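Local coordinates for RahU protein (Pseudomonas aeruginosa PAO1, PDB 6ZC2) that is an aegerolysin that interacts with the membrane sphingolipid ceramide phosphorylethanolamine and probably binds glycolipids, at residues E5-K10 against T123-V128; V11-S16 against V52-P57; I22-L27 against S75-D80. One frame throughout, in Å; residues are numbered along the deposited sequence.

Overall arrangement
The three contacts are spread over the two sheets of the aegerolysin beta-sandwich. Interaction 1 joins strands 6-13 and 126-134 inside the mixed sheet, and interaction 3 joins strands 19-27 and 72-80 inside the antiparallel sheet. Interaction 2 spans the two, from the end of strand 6-13 to the turn after strand 51-53. Their centres lie about 16 to 20 Å apart. Along the chain, interaction 1 pairs the first strand with the last, and its span encloses the other two, whose segments alternate. V9 packs on F76, V52 on I22 and K10 on P57, so the three contacts are continuous through one small domain.

Interaction 1. Residues E5-K10 against T123-V128; sequences EWIAVK and TDIGEV. With EDO (1,2-ethanediol), chain E.
W6 lies across the start of the neighbouring strand in a parallel pairing within the mixed sheet of the aegerolysin beta-sandwich, joining strand 6-13, near the N-terminus, to the last strand, 126-134. D124 CB sits over the five-membered ring, 3.6 Å from its centroid, and G126 CA sits over the six-membered ring at 3.7 Å, two CH-pi contacts on the same face. The indole reaches them because CG of W6 stands between its backbone N and carbonyl carbon (chi1 66°), which lays the ring along the adjoining strand. The carboxylate of D124 lies over the same face, almost parallel to the ring (2°) and displaced toward its rim. G126 has a positive phi (82°), a conformation that glycine takes easily, and offers its CA to the ring.

Along the two strands the backbones exchange four hydrogen bonds: G126 N to W6 O, A8 N to G126 O, V128 N to A8 O, and K10 N to V128 O, the last at 2.8 Å. On the face bearing I7, CG1 of that residue touches I125 CG2 at 3.8 Å, the two side chains running the same way; F88, W90 and W102 of the opposing sheet pack on this side.

Farther out, K38 makes a cation-pi contact with W6, and D92 accepts a hydrogen bond from I125 N. The carboxylate of E127 turns away to Y35. An ethanediol, probably from the crystallisation liquor, bridges the backbone of E127 on the side away from strand 6-13 and is also hydrogen-bonded to G118 N: its O1 donates to E127 O at 2.7 Å, while E127 N donates to its O2 at 2.9 Å in an almost straight bond.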
# COMPACT_ATOMS: atom_id res chain seq x y z
N GLU A 5 13.63 -6.73 1.70
CA GLU A 5 12.74 -5.75 2.31
C GLU A 5 11.58 -5.52 1.33
O GLU A 5 11.79 -4.98 0.24
CB GLU A 5 13.48 -4.45 2.59
CG GLU A 5 14.58 -4.58 3.65
CD GLU A 5 15.88 -5.15 3.10
OE1 GLU A 5 16.28 -4.75 1.98
OE2 GLU A 5 16.52 -5.99 3.78
N TRP A 6 10.38 -5.95 1.71
CA TRP A 6 9.23 -5.84 0.81
C TRP A 6 7.93 -5.75 1.60
O TRP A 6 7.84 -6.22 2.74
CB TRP A 6 9.18 -7.00 -0.21
CG TRP A 6 8.92 -8.36 0.41
CD1 TRP A 6 9.84 -9.19 0.97
CD2 TRP A 6 7.65 -9.04 0.51
NE1 TRP A 6 9.24 -10.34 1.43
CE2 TRP A 6 7.90 -10.27 1.16
CE3 TRP A 6 6.34 -8.73 0.13
CZ2 TRP A 6 6.89 -11.20 1.42
CZ3 TRP A 6 5.34 -9.65 0.40
CH2 TRP A 6 5.62 -10.87 1.03
N ILE A 7 6.93 -5.14 0.95
CA ILE A 7 5.55 -5.08 1.41
C ILE A 7 4.66 -5.38 0.21
O ILE A 7 4.99 -5.05 -0.93
CB ILE A 7 5.21 -3.69 2.01
CG1 ILE A 7 3.81 -3.67 2.64
CG2 ILE A 7 5.36 -2.59 0.95
CD1 ILE A 7 3.46 -2.36 3.34
N ALA A 8 3.52 -6.02 0.46
CA ALA A 8 2.49 -6.19 -0.56
C ALA A 8 1.15 -5.88 0.09
O ALA A 8 0.78 -6.54 1.07
CB ALA A 8 2.52 -7.60 -1.16
N VAL A 9 0.44 -4.88 -0.44
CA VAL A 9 -0.81 -4.40 0.14
C VAL A 9 -1.97 -4.90 -0.70
O VAL A 9 -2.10 -4.55 -1.88
CB VAL A 9 -0.82 -2.86 0.24
CG1 VAL A 9 -2.06 -2.40 0.98
CG2 VAL A 9 0.46 -2.35 0.90
N LYS A 10 -2.84 -5.71 -0.09
CA LYS A 10 -4.05 -6.21 -0.75
C LYS A 10 -5.15 -5.18 -0.55
O LYS A 10 -5.60 -4.96 0.58
CB LYS A 10 -4.46 -7.56 -0.15
CG LYS A 10 -5.68 -8.17 -0.82
CD LYS A 10 -6.07 -9.50 -0.17
CE LYS A 10 -7.39 -10.01 -0.71
NZ LYS A 10 -7.62 -11.45 -0.37
N THR A 123 12.50 -8.84 8.60
CA THR A 123 13.23 -8.23 7.49
C THR A 123 12.25 -7.52 6.55
O THR A 123 12.48 -6.38 6.14
CB THR A 123 14.02 -9.30 6.75
OG1 THR A 123 14.97 -9.90 7.65
CG2 THR A 123 14.76 -8.69 5.58
N ASP A 124 11.14 -8.18 6.24
CA ASP A 124 10.08 -7.65 5.40
C ASP A 124 8.83 -7.38 6.23
O ASP A 124 8.57 -8.07 7.22
CB ASP A 124 9.72 -8.67 4.32
CG ASP A 124 9.28 -10.00 4.92
OD1 ASP A 124 10.16 -10.73 5.43
OD2 ASP A 124 8.07 -10.31 4.89
N ILE A 125 8.06 -6.38 5.80
CA ILE A 125 6.69 -6.23 6.31
C ILE A 125 5.83 -7.38 5.83
O ILE A 125 5.02 -7.93 6.59
CB ILE A 125 6.10 -4.86 5.90
CG1 ILE A 125 6.81 -3.72 6.63
CG2 ILE A 125 4.60 -4.84 6.17
CD1 ILE A 125 6.48 -2.33 6.09
N GLY A 126 5.96 -7.76 4.56
CA GLY A 126 5.16 -8.83 4.00
C GLY A 126 3.78 -8.36 3.58
O GLY A 126 3.57 -7.20 3.22
N GLU A 127 2.82 -9.29 3.61
CA GLU A 127 1.46 -9.03 3.13
C GLU A 127 0.64 -8.31 4.19
O GLU A 127 0.54 -8.77 5.34
CB GLU A 127 0.77 -10.34 2.75
CG GLU A 127 1.38 -11.04 1.55
CD GLU A 127 0.59 -12.24 1.05
OE1 GLU A 127 -0.28 -12.75 1.79
OE2 GLU A 127 0.85 -12.68 -0.09
N VAL A 128 0.03 -7.19 3.80
CA VAL A 128 -0.90 -6.43 4.63
C VAL A 128 -2.19 -6.28 3.84
O VAL A 128 -2.16 -5.93 2.66
CB VAL A 128 -0.33 -5.03 4.95
CG1 VAL A 128 -1.36 -4.17 5.69
CG2 VAL A 128 0.96 -5.13 5.74
C1 EDO E . 2.89 -10.58 6.76
O1 EDO E . 1.47 -10.66 6.95
C2 EDO E . 3.43 -11.89 6.18
O2 EDO E . 3.34 -11.90 4.75

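Interaction 2. Residues V11-S16 against V52-P57; sequences VVVSKS and VQAGSP
V13 and V52 meet at a slant, CG2 of V13 against CG1 of V52 at 3.7 Å, at the end of the aegerolysin beta-sandwich where strand 6-13 runs out. CG1 of V52, anti to its backbone N (chi1 -175°), points across to the other strand and also reaches CG1 of V11. The other methyl of V13, CG1, rests 4.2 Å from A54 CB, and the CG of K15 lies against that same methyl of A54. On the opposite face of the strand, V12 and the P57 ring run alongside each other, CG2 to CG at 4.1 Å.

Between the backbones, two waters make the polar links. One accepts from V13 N and donates to Q53 O, with a weak bond to V11 O; the other accepts a hydrogen bond from G55 N at 2.8 Å and donates to V13 O. A type II turn from Q53 to S56, with glycine at its third position, presents these groups.

V13 packs on V20 and V52 on I22, both of strand 19-27, while V11 also touches I60 of strand 58-63 and L132 of strand 126-134, placing V11, V13 and V52 between the two sheets, while V12 faces T129 and T131 of strand 126-134 on the other side.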
# COMPACT_ATOMS: atom_id res chain seq x y z
N VAL A 11 -5.58 -4.53 -1.63
CA VAL A 11 -6.60 -3.48 -1.57
C VAL A 11 -7.97 -4.13 -1.74
O VAL A 11 -8.30 -4.64 -2.82
CB VAL A 11 -6.35 -2.40 -2.63
CG1 VAL A 11 -7.43 -1.33 -2.56
CG2 VAL A 11 -4.96 -1.80 -2.45
N VAL A 12 -8.76 -4.13 -0.66
CA VAL A 12 -10.08 -4.75 -0.61
C VAL A 12 -11.12 -3.63 -0.55
O VAL A 12 -11.19 -2.89 0.44
CB VAL A 12 -10.22 -5.70 0.59
CG1 VAL A 12 -11.63 -6.28 0.67
CG2 VAL A 12 -9.16 -6.81 0.53
N VAL A 13 -11.92 -3.50 -1.61
CA VAL A 13 -12.91 -2.43 -1.73
C VAL A 13 -14.27 -2.98 -1.34
O VAL A 13 -14.73 -3.99 -1.90
CB VAL A 13 -12.93 -1.87 -3.16
CG1 VAL A 13 -14.04 -0.82 -3.32
CG2 VAL A 13 -11.55 -1.30 -3.53
N SER A 14 -14.93 -2.32 -0.40
CA SER A 14 -16.27 -2.73 0.00
C SER A 14 -17.29 -2.31 -1.05
O SER A 14 -17.10 -1.34 -1.79
CB SER A 14 -16.64 -2.08 1.33
OG SER A 14 -17.96 -2.43 1.68
N LYS A 15 -18.39 -3.06 -1.10
CA LYS A 15 -19.52 -2.62 -1.90
C LYS A 15 -20.09 -1.28 -1.43
O LYS A 15 -20.84 -0.65 -2.19
CB LYS A 15 -20.60 -3.70 -1.96
CG LYS A 15 -20.25 -4.83 -2.93
CD LYS A 15 -21.42 -5.74 -3.24
CE LYS A 15 -22.08 -5.38 -4.57
NZ LYS A 15 -22.60 -6.57 -5.28
N SER A 16 -19.73 -0.81 -0.23
CA SER A 16 -20.14 0.54 0.15
C SER A 16 -19.47 1.62 -0.70
O SER A 16 -19.93 2.77 -0.66
CB SER A 16 -19.93 0.80 1.65
OG SER A 16 -18.56 0.74 2.03
N VAL A 52 -9.53 -0.11 -8.48
CA VAL A 52 -9.80 -1.39 -7.83
C VAL A 52 -11.31 -1.51 -7.60
O VAL A 52 -11.93 -0.59 -7.05
CB VAL A 52 -9.01 -1.55 -6.52
CG1 VAL A 52 -9.22 -2.95 -5.93
CG2 VAL A 52 -7.52 -1.29 -6.75
N GLN A 53 -11.89 -2.64 -8.02
CA GLN A 53 -13.33 -2.87 -7.96
C GLN A 53 -13.70 -3.77 -6.79
O GLN A 53 -13.00 -4.73 -6.47
CB GLN A 53 -13.83 -3.54 -9.25
CG GLN A 53 -13.33 -2.90 -10.52
CD GLN A 53 -13.80 -1.46 -10.69
OE1 GLN A 53 -14.82 -1.06 -10.12
NE2 GLN A 53 -13.05 -0.68 -11.46
N ALA A 54 -14.84 -3.45 -6.16
CA ALA A 54 -15.37 -4.31 -5.11
C ALA A 54 -15.52 -5.74 -5.61
O ALA A 54 -16.04 -5.98 -6.71
CB ALA A 54 -16.73 -3.78 -4.66
N GLY A 55 -15.07 -6.70 -4.79
CA GLY A 55 -15.13 -8.10 -5.12
C GLY A 55 -13.90 -8.66 -5.81
O GLY A 55 -13.74 -9.89 -5.85
N SER A 56 -13.02 -7.79 -6.33
CA SER A 56 -11.83 -8.21 -7.06
C SER A 56 -10.59 -7.49 -6.53
O SER A 56 -10.07 -6.58 -7.19
CB SER A 56 -11.99 -7.94 -8.56
OG SER A 56 -12.98 -8.76 -9.14
N PRO A 57 -10.09 -7.87 -5.36
CA PRO A 57 -8.91 -7.18 -4.80
C PRO A 57 -7.72 -7.21 -5.74
O PRO A 57 -7.51 -8.16 -6.50
CB PRO A 57 -8.61 -7.97 -3.52
CG PRO A 57 -9.94 -8.52 -3.12
CD PRO A 57 -10.67 -8.84 -4.40
O HOH W 1 -11.48 -5.16 -4.00
O HOH W 2 -13.39 -6.53 -2.53

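Interaction 3. Residues I22-L27 against S75-D80; sequences IRNATL and SFDCYD
CG of N24 and CG of D77 each stand anti to their own carbonyl carbon (chi1 -52° and -69°), which brings amide and carboxylate together across two antiparallel strands. N24 ND2 gives a nearly straight 2.9 Å hydrogen bond to D77 OD2, reaching its anti side; the acceptor lies in the amide plane, yet the two flat groups are turned 83° apart. The other oxygen, OD1, is held by T87 and by a water that also donates to N24 O and accepts from S75 OG, so both carboxylate oxygens are engaged.

N24 sits in a beta bulge: the register shifts by one between the hydrogen-bonded pairs R23-D77 and T26-S75, and N24 adopts a left-handed backbone conformation there. On the other face, I22 CG2 meets F76 CD1 at 3.9 Å, its chain crossing that of the phenylalanine, while A25 CB lies against F76 CB. Back on the D77 face, the R23 chain passes Y79, CG to CD1 at 4.0 Å, and its guanidinium continues to N51 and the carbonyl of M50.

Within the antiparallel sheet, strand 83-92 flanks strand 72-80, its F88 meeting the F76 ring. I60 of strand 58-63 in the facing sheet touches I22 and F76, and V47 of helix 44-47 covers I22 and A25.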
# COMPACT_ATOMS: atom_id res chain seq x y z
N ILE A 22 -6.55 4.44 -7.09
CA ILE A 22 -5.24 4.55 -6.47
C ILE A 22 -4.51 5.69 -7.17
O ILE A 22 -4.30 5.64 -8.38
CB ILE A 22 -4.44 3.24 -6.62
CG1 ILE A 22 -5.24 2.03 -6.11
CG2 ILE A 22 -3.07 3.37 -5.94
CD1 ILE A 22 -5.55 2.07 -4.62
N ARG A 23 -4.15 6.73 -6.42
CA ARG A 23 -3.55 7.93 -7.00
C ARG A 23 -2.35 8.36 -6.17
O ARG A 23 -2.21 7.98 -5.01
CB ARG A 23 -4.56 9.10 -7.08
CG ARG A 23 -5.88 8.79 -7.78
CD ARG A 23 -5.71 8.55 -9.29
NE ARG A 23 -6.99 8.15 -9.89
CZ ARG A 23 -7.32 6.92 -10.28
NH1 ARG A 23 -6.47 5.89 -10.21
NH2 ARG A 23 -8.54 6.72 -10.76
N ASN A 24 -1.50 9.20 -6.77
CA ASN A 24 -0.49 9.94 -6.01
C ASN A 24 0.52 9.01 -5.33
O ASN A 24 0.99 9.28 -4.22
CB ASN A 24 -1.14 10.87 -4.99
CG ASN A 24 -2.18 11.78 -5.60
OD1 ASN A 24 -2.16 12.06 -6.80
ND2 ASN A 24 -3.10 12.27 -4.77
N ALA A 25 0.85 7.91 -5.99
CA ALA A 25 1.83 6.98 -5.42
C ALA A 25 3.21 7.62 -5.43
O ALA A 25 3.57 8.32 -6.38
CB ALA A 25 1.83 5.67 -6.20
N THR A 26 3.98 7.40 -4.37
CA THR A 26 5.31 7.97 -4.25
C THR A 26 6.21 7.00 -3.50
O THR A 26 5.74 6.21 -2.67
CB THR A 26 5.35 9.32 -3.51
OG1 THR A 26 4.94 9.14 -2.15
CG2 THR A 26 4.47 10.38 -4.18
N LEU A 27 7.50 7.05 -3.81
CA LEU A 27 8.51 6.24 -3.14
C LEU A 27 9.65 7.14 -2.71
O LEU A 27 10.20 7.89 -3.52
CB LEU A 27 9.08 5.17 -4.07
CG LEU A 27 8.10 4.06 -4.46
CD1 LEU A 27 8.70 3.25 -5.59
CD2 LEU A 27 7.76 3.17 -3.27
N SER A 75 4.16 5.71 -0.25
CA SER A 75 2.75 5.90 0.05
C SER A 75 1.92 5.87 -1.23
O SER A 75 2.45 6.00 -2.34
CB SER A 75 2.51 7.23 0.77
OG SER A 75 2.79 8.32 -0.08
N PHE A 76 0.61 5.72 -1.05
CA PHE A 76 -0.36 5.95 -2.12
C PHE A 76 -1.66 6.47 -1.50
O PHE A 76 -1.96 6.20 -0.33
CB PHE A 76 -0.61 4.72 -3.02
CG PHE A 76 -1.15 3.51 -2.28
CD1 PHE A 76 -2.52 3.35 -2.06
CD2 PHE A 76 -0.28 2.52 -1.84
CE1 PHE A 76 -3.00 2.22 -1.38
CE2 PHE A 76 -0.75 1.41 -1.16
CZ PHE A 76 -2.11 1.25 -0.94
N ASP A 77 -2.43 7.21 -2.29
CA ASP A 77 -3.73 7.72 -1.87
C ASP A 77 -4.85 6.85 -2.44
O ASP A 77 -4.72 6.25 -3.51
CB ASP A 77 -3.95 9.18 -2.30
CG ASP A 77 -3.05 10.16 -1.58
OD1 ASP A 77 -2.38 9.77 -0.60
OD2 ASP A 77 -3.01 11.33 -2.01
N CYS A 78 -5.97 6.82 -1.72
CA CYS A 78 -7.20 6.16 -2.15
C CYS A 78 -8.28 7.21 -2.35
O CYS A 78 -8.50 8.05 -1.45
CB CYS A 78 -7.66 5.14 -1.10
SG CYS A 78 -6.49 3.77 -0.85
N TYR A 79 -8.97 7.16 -3.50
CA TYR A 79 -10.02 8.10 -3.85
C TYR A 79 -11.33 7.38 -4.19
O TYR A 79 -11.33 6.32 -4.83
CB TYR A 79 -9.60 8.98 -5.06
CG TYR A 79 -8.82 10.21 -4.65
CD1 TYR A 79 -7.45 10.15 -4.38
CD2 TYR A 79 -9.45 11.43 -4.50
CE1 TYR A 79 -6.75 11.27 -3.97
CE2 TYR A 79 -8.77 12.56 -4.09
CZ TYR A 79 -7.42 12.48 -3.84
OH TYR A 79 -6.74 13.61 -3.43
N ASP A 80 -12.45 7.98 -3.78
CA ASP A 80 -13.80 7.58 -4.18
C ASP A 80 -14.27 8.64 -5.18
O ASP A 80 -14.74 9.71 -4.78
CB ASP A 80 -14.70 7.55 -2.95
CG ASP A 80 -16.17 7.33 -3.28
OD1 ASP A 80 -16.50 6.91 -4.41
OD2 ASP A 80 -17.01 7.59 -2.39
O HOH W 3 0.50 9.13 -1.44